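Local coordinates for protein plantazolicin methyltransferase BamL (Bacillus amyloliquefaciens subsp. plantarum, PDB 5DLY) that probably transfers methyl groups from S-adenosyl-L-methionine to an amino nitrogen of desmethylplantazolicin, a precursor of the antibiotic plantazolicin, at residues 190-195 / 256-261. Residues are numbered along the deposited sequence; the frame is centred on the assembly and turned at random.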
# COMPACT_ATOMS: atom_id res chain seq x y z
N LEU A 190 11.85 -3.19 -3.92
CA LEU A 190 12.48 -4.35 -3.32
C LEU A 190 12.12 -5.59 -4.13
O LEU A 190 11.14 -5.60 -4.89
CB LEU A 190 12.01 -4.53 -1.88
CG LEU A 190 12.34 -3.39 -0.91
CD1 LEU A 190 11.62 -3.59 0.42
CD2 LEU A 190 13.84 -3.20 -0.69
N THR A 191 12.90 -6.65 -3.95
CA THR A 191 12.54 -7.97 -4.43
C THR A 191 11.76 -8.68 -3.33
O THR A 191 11.78 -8.26 -2.17
CB THR A 191 13.77 -8.82 -4.77
OG1 THR A 191 14.58 -8.97 -3.59
CG2 THR A 191 14.59 -8.19 -5.87
N MET A 192 11.09 -9.76 -3.69
CA MET A 192 10.41 -10.61 -2.72
C MET A 192 11.33 -11.02 -1.57
O MET A 192 10.96 -10.91 -0.40
CB MET A 192 9.85 -11.85 -3.42
CG MET A 192 9.21 -12.84 -2.48
SD MET A 192 8.02 -12.02 -1.42
CE MET A 192 6.71 -11.69 -2.59
N GLU A 193 12.53 -11.48 -1.92
CA GLU A 193 13.54 -11.89 -0.95
C GLU A 193 13.87 -10.76 0.04
O GLU A 193 13.89 -10.99 1.26
CB GLU A 193 14.80 -12.33 -1.70
CG GLU A 193 15.98 -12.70 -0.83
CD GLU A 193 17.22 -13.00 -1.65
OE1 GLU A 193 17.92 -12.04 -2.05
OE2 GLU A 193 17.48 -14.19 -1.89
N GLU A 194 14.12 -9.56 -0.47
CA GLU A 194 14.47 -8.41 0.37
C GLU A 194 13.32 -7.99 1.26
O GLU A 194 13.53 -7.62 2.42
CB GLU A 194 14.92 -7.23 -0.48
CG GLU A 194 16.26 -7.43 -1.18
CD GLU A 194 16.50 -6.43 -2.29
OE1 GLU A 194 15.54 -5.73 -2.69
OE2 GLU A 194 17.65 -6.34 -2.76
N PHE A 195 12.11 -8.02 0.70
CA PHE A 195 10.90 -7.64 1.42
C PHE A 195 10.64 -8.60 2.58
O PHE A 195 10.30 -8.16 3.69
CB PHE A 195 9.74 -7.61 0.42
CG PHE A 195 8.46 -7.00 0.95
CD1 PHE A 195 8.46 -5.82 1.68
CD2 PHE A 195 7.24 -7.60 0.65
CE1 PHE A 195 7.26 -5.26 2.13
CE2 PHE A 195 6.04 -7.04 1.09
CZ PHE A 195 6.06 -5.87 1.83
N ALA A 256 3.21 -9.79 -11.07
CA ALA A 256 2.87 -10.06 -9.68
C ALA A 256 3.45 -8.97 -8.79
O ALA A 256 4.58 -8.53 -8.97
CB ALA A 256 3.40 -11.43 -9.25
N LEU A 257 2.64 -8.52 -7.83
CA LEU A 257 3.04 -7.48 -6.89
C LEU A 257 3.53 -8.13 -5.61
O LEU A 257 3.21 -9.29 -5.34
CB LEU A 257 1.85 -6.57 -6.58
CG LEU A 257 1.38 -5.68 -7.74
CD1 LEU A 257 -0.03 -5.18 -7.51
CD2 LEU A 257 2.32 -4.51 -7.94
N LEU A 258 4.30 -7.38 -4.82
CA LEU A 258 4.61 -7.79 -3.44
C LEU A 258 3.42 -7.48 -2.54
O LEU A 258 2.86 -6.38 -2.59
CB LEU A 258 5.83 -7.03 -2.93
CG LEU A 258 7.12 -7.06 -3.75
CD1 LEU A 258 8.17 -6.20 -3.07
CD2 LEU A 258 7.61 -8.49 -3.88
N HIS A 259 3.03 -8.47 -1.72
CA HIS A 259 1.98 -8.29 -0.72
C HIS A 259 2.55 -8.66 0.63
O HIS A 259 3.06 -9.77 0.80
CB HIS A 259 0.78 -9.19 -1.02
CG HIS A 259 0.20 -8.98 -2.38
ND1 HIS A 259 0.77 -9.52 -3.51
CD2 HIS A 259 -0.88 -8.28 -2.80
CE1 HIS A 259 0.07 -9.16 -4.57
NE2 HIS A 259 -0.94 -8.42 -4.17
N GLY A 260 2.51 -7.73 1.58
CA GLY A 260 3.10 -7.97 2.91
C GLY A 260 2.12 -7.60 4.00
O GLY A 260 1.40 -6.60 3.88
N TRP A 261 2.07 -8.42 5.04
CA TRP A 261 1.24 -8.16 6.21
C TRP A 261 2.08 -8.19 7.47
O TRP A 261 2.94 -9.07 7.64
CB TRP A 261 0.14 -9.22 6.38
CG TRP A 261 -0.75 -9.43 5.20
CD1 TRP A 261 -0.46 -10.14 4.08
CD2 TRP A 261 -2.08 -8.92 5.03
NE1 TRP A 261 -1.52 -10.11 3.21
CE2 TRP A 261 -2.53 -9.37 3.77
CE3 TRP A 261 -2.94 -8.14 5.82
CZ2 TRP A 261 -3.80 -9.05 3.27
CZ3 TRP A 261 -4.20 -7.82 5.33
CH2 TRP A 261 -4.62 -8.28 4.06
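Leu258 reaches from its strand to the start of helix 192-203, over Met192 and Phe195 and the preceding Leu190. Its two methyls meet different partners. CD2 meets Met192, 3.6 Å from CE and 3.7 Å from CA. CD1 lies 3.5 Å from Leu190 O and also reaches Phe195 CB. The Met192 chain leaves with CG anti to the backbone N (chi1 176°), then bends at chi2 and chi3, which brings its terminal methyl back to the leucine. Phe195 and Leu258 slide past each other in opposite directions. Phe195 CD2 lies 3.9 Å from Leu258 CB, and CE2 comes within 3.6 Å of Gly260 CA. His259 C and Gly260 N meet the ring at its edge. Because Gly260 has no side chain, the CE2 side of the ring can come right up to the strand backbone.

The helix start is fixed by a capping box. Glu194 N donates to Thr191 OG1 at 3.2 Å, and Thr191 N donates to Glu194 OE1 at 3.1 Å, from above the carboxylate plane. Glu194 also forms a salt bridge with Arg163. Strand 258-265 runs antiparallel between strands 154-160 and 209-214, and Phe195 touches Ile158 and Val213 on these neighbours.

The contact thus packs a helix on one face of the Rossmann-like methyltransferase sheet. The side-chain contacts are apolar, so cohesion comes from burial and van der Waals contact, partly against backbone; the capping bonds lie within the helix start.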